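Local coordinates for protein aminotransferase, class III (Thermomicrobium roseum, PDB 6IO1) that transfers amino groups as a thermostable, (S)-enantioselective omega-transaminase that works with pyridoxal 5'-phosphate, at residues K14-H19 against Q28-G33; P95-L100 against V329-A334; E106-P111 against T271-Q276; R144-S149 against S218-A223; P368-V373 against L380-V385. One frame throughout, in Å; residues are numbered along the deposited sequence.

Interaction 1. Residues K14-H19 against Q28-G33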
# COMPACT_ATOMS: atom_id res chain seq x y z
N LYS B 14 -11.16 -15.16 18.94
CA LYS B 14 -10.10 -14.16 18.81
C LYS B 14 -10.37 -13.20 17.67
O LYS B 14 -10.10 -12.00 17.78
CB LYS B 14 -8.75 -14.86 18.61
CG LYS B 14 -8.17 -15.51 19.85
CD LYS B 14 -6.87 -16.23 19.50
CE LYS B 14 -6.04 -16.53 20.74
NZ LYS B 14 -4.90 -17.43 20.43
N ASP B 15 -10.90 -13.71 16.55
CA ASP B 15 -11.22 -12.85 15.42
C ASP B 15 -12.30 -11.84 15.80
O ASP B 15 -12.19 -10.65 15.49
CB ASP B 15 -11.66 -13.68 14.22
CG ASP B 15 -11.81 -12.86 12.97
OD1 ASP B 15 -10.80 -12.65 12.26
OD2 ASP B 15 -12.94 -12.40 12.69
N ILE B 16 -13.36 -12.31 16.46
CA ILE B 16 -14.42 -11.40 16.89
C ILE B 16 -13.86 -10.37 17.87
O ILE B 16 -14.23 -9.18 17.82
CB ILE B 16 -15.59 -12.18 17.50
CG1 ILE B 16 -16.32 -12.99 16.42
CG2 ILE B 16 -16.57 -11.24 18.20
CD1 ILE B 16 -17.31 -13.99 16.97
N ALA B 17 -12.95 -10.79 18.75
CA ALA B 17 -12.45 -9.89 19.78
C ALA B 17 -11.49 -8.84 19.22
O ALA B 17 -11.48 -7.70 19.70
CB ALA B 17 -11.77 -10.70 20.89
N HIS B 18 -10.67 -9.20 18.23
CA HIS B 18 -9.53 -8.36 17.88
C HIS B 18 -9.38 -7.99 16.41
O HIS B 18 -8.52 -7.16 16.10
CB HIS B 18 -8.22 -9.04 18.31
CG HIS B 18 -8.20 -9.46 19.75
ND1 HIS B 18 -8.19 -8.55 20.78
CD2 HIS B 18 -8.16 -10.68 20.33
CE1 HIS B 18 -8.16 -9.19 21.94
NE2 HIS B 18 -8.14 -10.49 21.69
N HIS B 19 -10.18 -8.53 15.49
CA HIS B 19 -9.95 -8.33 14.06
C HIS B 19 -11.00 -7.38 13.49
O HIS B 19 -12.19 -7.73 13.42
CB HIS B 19 -9.94 -9.65 13.30
CG HIS B 19 -9.49 -9.52 11.88
ND1 HIS B 19 -9.66 -10.51 10.94
CD2 HIS B 19 -8.87 -8.50 11.23
CE1 HIS B 19 -9.17 -10.11 9.78
NE2 HIS B 19 -8.69 -8.90 9.93
N GLN B 28 -22.60 -7.68 11.83
CA GLN B 28 -22.87 -9.08 11.52
C GLN B 28 -21.73 -9.98 11.97
O GLN B 28 -21.96 -11.09 12.45
CB GLN B 28 -23.14 -9.25 10.03
CG GLN B 28 -23.21 -10.70 9.57
CD GLN B 28 -23.52 -10.83 8.09
OE1 GLN B 28 -23.68 -9.83 7.39
NE2 GLN B 28 -23.59 -12.07 7.61
N LEU B 29 -20.48 -9.53 11.79
CA LEU B 29 -19.33 -10.36 12.14
C LEU B 29 -19.32 -10.69 13.63
O LEU B 29 -19.03 -11.83 14.01
CB LEU B 29 -18.03 -9.66 11.75
CG LEU B 29 -16.78 -10.39 12.24
CD1 LEU B 29 -16.22 -11.31 11.15
CD2 LEU B 29 -15.72 -9.41 12.72
N ARG B 30 -19.63 -9.71 14.48
CA ARG B 30 -19.62 -9.97 15.91
C ARG B 30 -20.65 -11.03 16.30
O ARG B 30 -20.43 -11.83 17.21
CB ARG B 30 -19.86 -8.67 16.68
CG ARG B 30 -18.70 -7.70 16.58
CD ARG B 30 -18.73 -6.65 17.68
NE ARG B 30 -17.46 -5.95 17.77
CZ ARG B 30 -17.15 -5.07 18.72
NH1 ARG B 30 -18.03 -4.77 19.66
NH2 ARG B 30 -15.96 -4.49 18.73
N ARG B 31 -21.80 -11.05 15.61
CA ARG B 31 -22.84 -12.01 15.92
C ARG B 31 -22.57 -13.39 15.33
O ARG B 31 -22.85 -14.41 15.98
CB ARG B 31 -24.20 -11.48 15.44
CG ARG B 31 -24.76 -10.43 16.39
CD ARG B 31 -25.53 -9.34 15.68
NE ARG B 31 -26.01 -8.34 16.63
CZ ARG B 31 -25.26 -7.37 17.14
NH1 ARG B 31 -23.99 -7.25 16.77
NH2 ARG B 31 -25.77 -6.50 18.00
N GLU B 32 -22.02 -13.46 14.11
CA GLU B 32 -21.86 -14.74 13.43
C GLU B 32 -20.43 -15.25 13.37
O GLU B 32 -20.23 -16.45 13.21
CB GLU B 32 -22.40 -14.64 11.99
CG GLU B 32 -23.81 -14.09 11.90
CD GLU B 32 -24.28 -13.94 10.46
OE1 GLU B 32 -23.53 -14.35 9.55
OE2 GLU B 32 -25.40 -13.43 10.25
N GLY B 33 -19.43 -14.37 13.48
CA GLY B 33 -18.05 -14.80 13.41
C GLY B 33 -17.58 -14.89 11.97
O GLY B 33 -18.36 -14.76 11.02
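I16 lies across the last turn of helix 26-32 and carries most of this contact. Its CG1 is anti to the carbonyl carbon (chi1 -69°), and the chain then runs on extended. This sends CD1 over the end of the facing helix. There it meets G33 CA at 3.7 Å and the carbonyl oxygen R30 O at 3.8 Å. CG1 of I16 rests on L29 O. The other branch, CG2, lies against R30, 4.4 Å from R30 CG. G33 has positive phi as it leaves the helix, and its bare CA leaves room for the I16 methyl.

L29 makes the second half of the contact. It crosses D15 at about a right angle. Its CD1 is 3.8 Å from D15 OD2, and its CD2 is 4.0 Å from H19 O. These are van der Waals contacts.

The D15 carboxylate is held by polar partners. D15 CG is anti to the backbone N (chi1 -172°), which turns the group toward H19. H19 ND1 donates to D15 OD1 at 2.8 Å, in the plane of its own ring and on the syn side of the carboxylate but somewhat out of its plane. D15 OD2 is hydrogen-bonded to H21. Two bonds thus fix the rotation of the carboxylate beside the L29 methyls. R30 turns its charged end to E309 of the second subunit in a salt bridge.

The two helices are close to antiparallel, at 148°, with axes 9.3 Å apart. They form an N-terminal helix pair joined by a short loop and packed against the second subunit of the dimer.

Interaction 2. Residues P95-L100 against V329-A334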
# COMPACT_ATOMS: atom_id res chain seq x y z
N PRO B 95 18.67 -7.45 -7.37
CA PRO B 95 18.61 -8.13 -8.68
C PRO B 95 17.20 -8.55 -9.08
O PRO B 95 16.83 -8.38 -10.25
CB PRO B 95 19.53 -9.35 -8.48
CG PRO B 95 20.52 -8.88 -7.48
CD PRO B 95 19.75 -7.99 -6.53
N PRO B 96 16.39 -9.13 -8.17
CA PRO B 96 15.04 -9.53 -8.61
C PRO B 96 14.20 -8.37 -9.09
O PRO B 96 13.46 -8.52 -10.07
CB PRO B 96 14.44 -10.20 -7.36
CG PRO B 96 15.58 -10.54 -6.50
CD PRO B 96 16.63 -9.51 -6.76
N THR B 97 14.30 -7.21 -8.44
CA THR B 97 13.55 -6.04 -8.87
C THR B 97 13.95 -5.61 -10.28
O THR B 97 13.09 -5.34 -11.13
CB THR B 97 13.76 -4.89 -7.88
OG1 THR B 97 13.57 -5.38 -6.54
CG2 THR B 97 12.80 -3.76 -8.15
N ILE B 98 15.25 -5.55 -10.54
CA ILE B 98 15.75 -5.14 -11.85
C ILE B 98 15.31 -6.12 -12.93
O ILE B 98 14.84 -5.72 -14.01
CB ILE B 98 17.28 -5.00 -11.81
CG1 ILE B 98 17.70 -3.92 -10.80
CG2 ILE B 98 17.83 -4.69 -13.18
CD1 ILE B 98 19.19 -3.85 -10.56
N GLU B 99 15.46 -7.42 -12.65
CA GLU B 99 15.06 -8.42 -13.63
C GLU B 99 13.56 -8.37 -13.90
O GLU B 99 13.12 -8.52 -15.05
CB GLU B 99 15.48 -9.82 -13.16
CG GLU B 99 16.99 -10.00 -13.03
CD GLU B 99 17.70 -10.13 -14.37
OE1 GLU B 99 17.04 -9.97 -15.42
OE2 GLU B 99 18.92 -10.38 -14.37
N LEU B 100 12.75 -8.16 -12.85
CA LEU B 100 11.31 -8.04 -13.05
C LEU B 100 10.98 -6.82 -13.90
O LEU B 100 10.09 -6.89 -14.76
CB LEU B 100 10.60 -7.97 -11.70
CG LEU B 100 9.07 -7.89 -11.79
CD1 LEU B 100 8.51 -9.15 -12.44
CD2 LEU B 100 8.46 -7.66 -10.42
N VAL B 329 11.72 -9.98 -2.23
CA VAL B 329 10.99 -11.24 -2.12
C VAL B 329 9.77 -11.22 -3.03
O VAL B 329 9.49 -12.20 -3.74
CB VAL B 329 10.60 -11.51 -0.66
CG1 VAL B 329 9.91 -12.86 -0.52
CG2 VAL B 329 11.83 -11.43 0.23
N ALA B 330 9.03 -10.11 -3.03
CA ALA B 330 7.87 -9.98 -3.90
C ALA B 330 8.26 -10.10 -5.37
O ALA B 330 7.59 -10.78 -6.14
CB ALA B 330 7.16 -8.65 -3.64
N CYS B 331 9.36 -9.44 -5.76
CA CYS B 331 9.79 -9.48 -7.15
C CYS B 331 10.26 -10.88 -7.56
O CYS B 331 10.00 -11.32 -8.68
CB CYS B 331 10.89 -8.44 -7.39
SG CYS B 331 10.32 -6.74 -7.20
N ALA B 332 10.98 -11.57 -6.67
CA ALA B 332 11.40 -12.94 -6.98
C ALA B 332 10.20 -13.86 -7.14
O ALA B 332 10.14 -14.68 -8.08
CB ALA B 332 12.34 -13.46 -5.90
N VAL B 333 9.23 -13.76 -6.23
CA VAL B 333 8.02 -14.56 -6.34
C VAL B 333 7.28 -14.21 -7.63
O VAL B 333 6.71 -15.08 -8.29
CB VAL B 333 7.13 -14.36 -5.10
CG1 VAL B 333 5.75 -14.97 -5.32
CG2 VAL B 333 7.79 -14.97 -3.88
N ALA B 334 7.28 -12.93 -8.01
CA ALA B 334 6.66 -12.52 -9.26
C ALA B 334 7.35 -13.14 -10.46
O ALA B 334 6.70 -13.54 -11.42
CB ALA B 334 6.66 -10.99 -9.37
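C331 sits in a groove formed by P96, T97 and L100, and it has the most surface covered in this contact. Its SG is anti to the carbonyl carbon (chi1 -66°). That places the sulfur 3.6 Å from T97 OG1 and 3.8 Å from L100 CD2. C331 CB lies 3.7 Å from P96 O. The P96 ring carbon CB packs on the same turn, 4.0 Å from C331 CB and 4.1 Å from A332 CB.

L100 closes the other end. Its CG is anti to the backbone N (chi1 -178°), and both methyls reach A334. CD2 is 3.9 Å from A334 CB and also touches the C331 sulfur. It therefore bridges C331 and A334, one turn apart on helix 328-344. CD1 lies at a similar distance from the same A334 methyl.

This is a close helix-helix crossing. The axes come within 7.9 Å and cross at 47°. The small residues C331, A332 and A334 are consistent with the close approach. The crossing ties helix 95-107 to helix 328-344, more than 200 residues apart in sequence, within the class-III aminotransferase fold.

A second shell positions these groups. The T97 hydroxyl is hydrogen-bonded to G326 O and to S94 OG, so its polar end is held by residues just ahead of the two segments. F117 of strand 112-118 packs on both T97 and L100. L335 and L338 of helix 328-344 extend the apolar surface round L100. Q79 of helix 70-82 covers P96. Further out, E99 forms a salt bridge with K14 of the second subunit, and I98 packs on D15 of that subunit.

Interaction 3. Residues E106-P111 against T271-Q276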
# COMPACT_ATOMS: atom_id res chain seq x y z
N GLU B 106 9.58 -6.23 -21.47
CA GLU B 106 9.35 -7.13 -22.60
C GLU B 106 7.88 -7.49 -22.74
O GLU B 106 7.31 -7.45 -23.84
CB GLU B 106 10.20 -8.39 -22.46
CG GLU B 106 9.88 -9.44 -23.52
CD GLU B 106 10.90 -10.57 -23.56
OE1 GLU B 106 10.50 -11.72 -23.85
OE2 GLU B 106 12.09 -10.30 -23.31
N LEU B 107 7.23 -7.86 -21.63
CA LEU B 107 5.87 -8.39 -21.69
C LEU B 107 4.84 -7.32 -22.04
O LEU B 107 3.90 -7.59 -22.79
CB LEU B 107 5.52 -9.06 -20.36
CG LEU B 107 6.28 -10.36 -20.08
CD1 LEU B 107 5.91 -10.93 -18.72
CD2 LEU B 107 6.02 -11.38 -21.18
N PHE B 108 5.00 -6.11 -21.52
CA PHE B 108 4.04 -5.06 -21.83
C PHE B 108 4.33 -4.50 -23.22
O PHE B 108 5.46 -4.09 -23.50
CB PHE B 108 4.11 -3.94 -20.79
CG PHE B 108 3.28 -4.19 -19.57
CD1 PHE B 108 1.89 -4.15 -19.63
CD2 PHE B 108 3.88 -4.48 -18.35
CE1 PHE B 108 1.12 -4.38 -18.50
CE2 PHE B 108 3.11 -4.71 -17.22
CZ PHE B 108 1.74 -4.66 -17.30
N PRO B 109 3.34 -4.49 -24.12
CA PRO B 109 3.60 -4.10 -25.51
C PRO B 109 4.04 -2.65 -25.64
O PRO B 109 3.65 -1.78 -24.86
CB PRO B 109 2.26 -4.34 -26.21
CG PRO B 109 1.50 -5.25 -25.31
CD PRO B 109 1.95 -4.94 -23.92
N GLY B 110 4.87 -2.40 -26.65
CA GLY B 110 5.29 -1.07 -27.00
C GLY B 110 6.27 -0.45 -26.02
O GLY B 110 6.94 -1.14 -25.26
N PRO B 111 6.34 0.88 -26.02
CA PRO B 111 7.36 1.57 -25.20
C PRO B 111 6.99 1.66 -23.73
O PRO B 111 7.56 2.49 -23.01
CB PRO B 111 7.45 2.96 -25.85
CG PRO B 111 6.16 3.15 -26.57
CD PRO B 111 5.50 1.82 -26.78
N THR B 271 -6.15 -13.05 -22.61
CA THR B 271 -4.84 -12.63 -23.08
C THR B 271 -4.03 -12.23 -21.86
O THR B 271 -4.57 -12.08 -20.76
CB THR B 271 -4.93 -11.46 -24.07
OG1 THR B 271 -5.60 -10.36 -23.45
CG2 THR B 271 -5.68 -11.87 -25.33
N LEU B 272 -2.72 -12.05 -22.06
CA LEU B 272 -1.87 -11.69 -20.93
C LEU B 272 -2.33 -10.38 -20.28
O LEU B 272 -2.38 -10.28 -19.05
CB LEU B 272 -0.41 -11.59 -21.37
CG LEU B 272 0.58 -11.42 -20.21
CD1 LEU B 272 0.39 -12.52 -19.18
CD2 LEU B 272 2.01 -11.40 -20.72
N PHE B 273 -2.67 -9.39 -21.09
CA PHE B 273 -3.17 -8.12 -20.59
C PHE B 273 -4.43 -7.72 -21.35
O PHE B 273 -4.61 -8.06 -22.52
CB PHE B 273 -2.11 -7.02 -20.69
CG PHE B 273 -0.85 -7.33 -19.95
CD1 PHE B 273 -0.85 -7.45 -18.57
CD2 PHE B 273 0.34 -7.52 -20.64
CE1 PHE B 273 0.32 -7.74 -17.89
CE2 PHE B 273 1.51 -7.81 -19.96
CZ PHE B 273 1.50 -7.92 -18.58
N GLY B 274 -5.30 -6.98 -20.65
CA GLY B 274 -6.54 -6.53 -21.27
C GLY B 274 -6.33 -5.56 -22.42
O GLY B 274 -7.17 -5.48 -23.32
N MET B 275 -5.23 -4.80 -22.39
CA MET B 275 -4.94 -3.87 -23.48
C MET B 275 -4.87 -4.60 -24.82
O MET B 275 -5.28 -4.06 -25.85
CB MET B 275 -3.64 -3.10 -23.21
CG MET B 275 -2.37 -3.95 -23.11
SD MET B 275 -0.99 -3.08 -22.34
CE MET B 275 -0.27 -2.21 -23.73
N GLN B 276 -4.35 -5.83 -24.82
CA GLN B 276 -4.30 -6.61 -26.06
C GLN B 276 -5.70 -6.98 -26.54
O GLN B 276 -5.96 -6.98 -27.75
CB GLN B 276 -3.45 -7.87 -25.86
CG GLN B 276 -3.29 -8.68 -27.14
CD GLN B 276 -2.29 -9.80 -27.01
OE1 GLN B 276 -1.58 -9.91 -26.00
NE2 GLN B 276 -2.22 -10.65 -28.02
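F108 and F273 both have CG anti to the carbonyl carbon, with chi1 at -84° and -58°. These torsions swing the two rings together. They form an offset stack, with centroids 4.0 Å apart and planes only 13° from parallel. F108 CE1 lies over the centre of the F273 ring. F273 CZ in turn lies over the F108 face, shifted toward its rim. The closest atoms are F108 CZ and F273 CE1, at 3.4 Å.

L272 CG covers the opposite face of F273. L107 O lies at the ring edge, in plane, 3.7 Å from F273 CE2. Off to the side of this ring, the L107 and L272 side chains cross at about a right angle, CD2 to CD2 at 4.0 Å.

M275 bends at its last torsion, which brings its end back to the other segment. Its SD sits at the edge of the F108 ring, 5.4 Å from the centroid, as a Met-aromatic contact. Its CE reaches the P109 ring at CD, 3.5 Å away.

T271 OG1 and Q276 N reach F273 O from opposite faces of its plane. E261 accepts from the amides of G274 and M275. F266 packs edge-to-face on F273, and F287 meets the F108 ring. The stack therefore belongs to a small aromatic cluster. It joins the end of helix 95-107 to the loop before helix 274-278, with the F273 side chain about 12 Å from the bound PMP.

Interaction 4. Residues R144-S149 against S218-A223; sequences RVKILS and SETIAA
R144 lies along the backbone of 218-221 and is the most covered residue. From its extended chain NE donates to I221 O at 2.9 Å (166°), in the guanidinium plane but above the carbonyl plane. S218 O and E219 CA lie over one guanidinium face. NH1 goes to Y253 O and NH2 to Q141.

The strands pair in parallel inside the central sheet of the PLP-dependent aminotransferase fold. K146 N bonds to T220 O, A222 N to K146 O at 2.8 Å, and L148 N to A223 O at 2.9 Å. The register slips by one between K146 and I147, a beta bulge. A222 CB is pressed to 3.2 Å from R144 O. On the K146 and I221 face, L148 crosses I221 at about a right angle, CD1 to CG2 at 3.8 Å. On the opposite face I147 CD1 rests on A223 CB.

The outer side of the same end, round the K146 tip and E219, is looser. K146 runs beside T220, and its NZ bonds weakly to T220 OG1 at 3.2 Å. Its stronger partner is E216, a salt bridge. T220 OG1 bonds to G217 O. E219 is exposed, and its backbone does the touching.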
# COMPACT_ATOMS: atom_id res chain seq x y z
N ARG B 144 -2.75 21.40 -15.50
CA ARG B 144 -3.23 20.14 -16.07
C ARG B 144 -3.19 19.06 -14.99
O ARG B 144 -2.26 18.27 -14.88
CB ARG B 144 -2.38 19.76 -17.28
CG ARG B 144 -3.04 18.79 -18.24
CD ARG B 144 -2.52 18.99 -19.65
NE ARG B 144 -3.33 18.27 -20.63
CZ ARG B 144 -3.16 18.35 -21.95
NH1 ARG B 144 -3.95 17.66 -22.76
NH2 ARG B 144 -2.21 19.12 -22.45
N VAL B 145 -4.24 19.04 -14.17
CA VAL B 145 -4.26 18.15 -13.00
C VAL B 145 -5.54 17.32 -12.92
O VAL B 145 -5.59 16.34 -12.16
CB VAL B 145 -4.08 18.96 -11.71
CG1 VAL B 145 -2.73 19.66 -11.70
CG2 VAL B 145 -5.21 19.96 -11.54
N LYS B 146 -6.57 17.68 -13.68
CA LYS B 146 -7.84 16.98 -13.59
C LYS B 146 -7.72 15.54 -14.08
O LYS B 146 -7.02 15.26 -15.05
CB LYS B 146 -8.92 17.71 -14.39
CG LYS B 146 -9.20 19.12 -13.90
CD LYS B 146 -10.34 19.75 -14.68
CE LYS B 146 -10.45 21.24 -14.39
NZ LYS B 146 -11.44 21.90 -15.28
N ILE B 147 -8.42 14.62 -13.41
CA ILE B 147 -8.38 13.21 -13.76
C ILE B 147 -9.78 12.77 -14.17
O ILE B 147 -10.74 12.95 -13.41
CB ILE B 147 -7.85 12.35 -12.60
CG1 ILE B 147 -6.43 12.77 -12.22
CG2 ILE B 147 -7.90 10.87 -12.96
CD1 ILE B 147 -5.37 12.29 -13.19
N LEU B 148 -9.89 12.18 -15.36
CA LEU B 148 -11.15 11.66 -15.85
C LEU B 148 -11.33 10.22 -15.40
O LEU B 148 -10.42 9.39 -15.57
CB LEU B 148 -11.23 11.75 -17.37
CG LEU B 148 -11.42 13.15 -17.98
CD1 LEU B 148 -11.22 13.11 -19.49
CD2 LEU B 148 -12.80 13.70 -17.63
N SER B 149 -12.49 9.92 -14.83
CA SER B 149 -12.84 8.58 -14.40
C SER B 149 -14.30 8.34 -14.75
O SER B 149 -14.97 9.21 -15.32
CB SER B 149 -12.58 8.38 -12.90
OG SER B 149 -12.68 7.02 -12.54
N SER B 218 -9.60 21.00 -22.27
CA SER B 218 -8.63 19.92 -22.43
C SER B 218 -7.29 20.25 -21.78
O SER B 218 -6.60 19.34 -21.31
CB SER B 218 -8.44 19.60 -23.92
OG SER B 218 -7.65 20.59 -24.55
N GLU B 219 -6.92 21.53 -21.75
CA GLU B 219 -5.63 21.92 -21.19
C GLU B 219 -5.56 21.73 -19.68
O GLU B 219 -4.47 21.85 -19.12
CB GLU B 219 -5.32 23.38 -21.55
CG GLU B 219 -6.17 24.42 -20.83
CD GLU B 219 -7.56 24.56 -21.44
OE1 GLU B 219 -8.41 25.24 -20.81
OE2 GLU B 219 -7.80 24.01 -22.53
N THR B 220 -6.68 21.46 -19.02
CA THR B 220 -6.71 21.24 -17.58
C THR B 220 -6.80 19.76 -17.20
O THR B 220 -6.78 19.45 -16.01
CB THR B 220 -7.87 22.00 -16.95
OG1 THR B 220 -9.11 21.44 -17.40
CG2 THR B 220 -7.82 23.47 -17.32
N ILE B 221 -6.88 18.86 -18.17
CA ILE B 221 -7.09 17.44 -17.91
C ILE B 221 -5.77 16.71 -18.11
O ILE B 221 -5.26 16.61 -19.24
CB ILE B 221 -8.19 16.86 -18.81
CG1 ILE B 221 -9.50 17.62 -18.60
CG2 ILE B 221 -8.38 15.38 -18.52
CD1 ILE B 221 -10.64 17.14 -19.48
N ALA B 222 -5.22 16.18 -17.02
CA ALA B 222 -3.95 15.46 -17.08
C ALA B 222 -4.12 14.08 -17.71
O ALA B 222 -3.32 13.69 -18.57
CB ALA B 222 -3.36 15.33 -15.67
N ALA B 223 -5.14 13.33 -17.31
CA ALA B 223 -5.24 11.95 -17.77
C ALA B 223 -6.65 11.41 -17.61
O ALA B 223 -7.51 12.02 -16.95
CB ALA B 223 -4.24 11.05 -17.03

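Interaction 5. Residues P368-V373 against L380-V385; sequences PYVGEV and LLVEVV
V385 and Y369 lose the most surface to this contact, and they sit at its open end. V385 CG2 reaches over G371, 3.5 Å from G371 N and 3.6 Å from its CA. Its CG2 lies between the backbone N and the carbonyl carbon, which directs that methyl onto the glycine backbone.

Y369 takes part through its backbone and CB. V385 N donates to Y369 O at 2.9 Å, from above the carbonyl plane. Y369 CB touches V385 O. The ring leads away to S447 and L450 of helix 432-450, with OH bonded to R367 and D451.

V373 and V382 form a non-hydrogen-bonded pair. They lie side by side, CG2 to CG2 at 4.0 Å. V370 CG1 also meets V382 CG1 at 4.0 Å, so this face is a valine patch.

The strands form an antiparallel hairpin with a classic beta bulge. G371 and E372 both face E383. G371 N donates to E383 O at 2.8 Å, and E383 N donates to E372 O at 2.9 Å, with a straight 166° at the hydrogen.

E372 and E383 stand on the other face. Their OE1 atoms are 5.0 Å apart. R374 forms salt bridges with both, and R191 and Y188 also hold E383. The two like charges are therefore probably balanced by shared arginine, with apolar valines on the reverse face.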
# COMPACT_ATOMS: atom_id res chain seq x y z
N PRO B 368 -36.66 -16.41 -13.79
CA PRO B 368 -37.29 -15.08 -13.78
C PRO B 368 -36.52 -14.03 -12.99
O PRO B 368 -36.77 -12.84 -13.19
CB PRO B 368 -38.67 -15.34 -13.15
CG PRO B 368 -38.51 -16.61 -12.38
CD PRO B 368 -37.49 -17.42 -13.11
N TYR B 369 -35.61 -14.43 -12.11
CA TYR B 369 -34.90 -13.48 -11.25
C TYR B 369 -33.48 -13.19 -11.72
O TYR B 369 -32.74 -12.51 -11.00
CB TYR B 369 -34.89 -13.98 -9.81
CG TYR B 369 -34.51 -15.44 -9.63
CD1 TYR B 369 -33.19 -15.85 -9.73
CD2 TYR B 369 -35.48 -16.39 -9.35
CE1 TYR B 369 -32.85 -17.18 -9.57
CE2 TYR B 369 -35.15 -17.72 -9.19
CZ TYR B 369 -33.83 -18.11 -9.29
OH TYR B 369 -33.49 -19.43 -9.13
N VAL B 370 -33.09 -13.67 -12.89
CA VAL B 370 -31.76 -13.43 -13.44
C VAL B 370 -31.90 -12.42 -14.57
O VAL B 370 -32.44 -12.73 -15.64
CB VAL B 370 -31.09 -14.72 -13.93
CG1 VAL B 370 -29.83 -14.40 -14.72
CG2 VAL B 370 -30.76 -15.62 -12.75
N GLY B 371 -31.43 -11.19 -14.33
CA GLY B 371 -31.54 -10.16 -15.35
C GLY B 371 -30.57 -10.36 -16.50
O GLY B 371 -30.97 -10.40 -17.67
N GLU B 372 -29.28 -10.50 -16.19
CA GLU B 372 -28.27 -10.66 -17.22
C GLU B 372 -27.07 -11.41 -16.66
O GLU B 372 -26.65 -11.18 -15.52
CB GLU B 372 -27.81 -9.31 -17.79
CG GLU B 372 -26.67 -9.42 -18.79
CD GLU B 372 -26.25 -8.08 -19.36
OE1 GLU B 372 -25.43 -7.40 -18.72
OE2 GLU B 372 -26.74 -7.71 -20.45
N VAL B 373 -26.50 -12.29 -17.48
CA VAL B 373 -25.23 -12.95 -17.18
C VAL B 373 -24.21 -12.41 -18.17
O VAL B 373 -24.40 -12.51 -19.39
CB VAL B 373 -25.34 -14.48 -17.28
CG1 VAL B 373 -23.98 -15.12 -17.09
CG2 VAL B 373 -26.33 -15.00 -16.25
N LEU B 380 -16.77 -12.98 -14.36
CA LEU B 380 -18.17 -13.26 -14.68
C LEU B 380 -19.08 -12.69 -13.61
O LEU B 380 -18.71 -12.59 -12.44
CB LEU B 380 -18.42 -14.76 -14.85
CG LEU B 380 -17.61 -15.45 -15.95
CD1 LEU B 380 -16.52 -16.33 -15.36
CD2 LEU B 380 -18.52 -16.26 -16.87
N LEU B 381 -20.30 -12.33 -14.02
CA LEU B 381 -21.30 -11.78 -13.11
C LEU B 381 -22.69 -12.24 -13.53
O LEU B 381 -23.04 -12.23 -14.72
CB LEU B 381 -21.24 -10.25 -13.07
CG LEU B 381 -22.04 -9.57 -11.95
CD1 LEU B 381 -21.29 -8.36 -11.43
CD2 LEU B 381 -23.43 -9.16 -12.42
N VAL B 382 -23.47 -12.64 -12.53
CA VAL B 382 -24.89 -12.93 -12.64
C VAL B 382 -25.63 -11.81 -11.91
O VAL B 382 -25.57 -11.74 -10.67
CB VAL B 382 -25.24 -14.30 -12.05
CG1 VAL B 382 -26.74 -14.55 -12.13
CG2 VAL B 382 -24.46 -15.40 -12.75
N GLU B 383 -26.29 -10.93 -12.66
CA GLU B 383 -27.05 -9.83 -12.09
C GLU B 383 -28.45 -10.31 -11.75
O GLU B 383 -29.18 -10.80 -12.63
CB GLU B 383 -27.10 -8.65 -13.07
CG GLU B 383 -27.96 -7.49 -12.58
CD GLU B 383 -27.64 -6.19 -13.29
OE1 GLU B 383 -26.62 -6.13 -14.01
OE2 GLU B 383 -28.42 -5.22 -13.13
N VAL B 384 -28.83 -10.17 -10.48
CA VAL B 384 -30.10 -10.67 -9.98
C VAL B 384 -31.09 -9.51 -9.90
O VAL B 384 -30.75 -8.43 -9.40
CB VAL B 384 -29.93 -11.35 -8.61
CG1 VAL B 384 -31.28 -11.66 -7.98
CG2 VAL B 384 -29.10 -12.61 -8.75
N VAL B 385 -32.31 -9.74 -10.38
CA VAL B 385 -33.38 -8.76 -10.38
C VAL B 385 -34.65 -9.44 -9.88
O VAL B 385 -34.79 -10.66 -9.96
CB VAL B 385 -33.62 -8.13 -11.77
CG1 VAL B 385 -32.42 -7.29 -12.20
CG2 VAL B 385 -33.92 -9.21 -12.79

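Overall arrangement
From the N terminus, interaction 1 comes first and closes a short loop between helices 8-18 and 26-32. Interaction 2 then opens on helix 95-107 and closes only at helix 328-344. Interaction 3 starts at the end of helix 95-107 and lies within that span. Interaction 4 lies within interaction 3 and joins two neighbouring strands of the central sheet. No two loops cross. Interaction 5 follows all of these and closes a tight hairpin at the edge of the other sheet. Interactions 1 and 2 both touch the second subunit. Interactions 2 and 3 come within about 7 Å between nearest atoms, but none of the five touch.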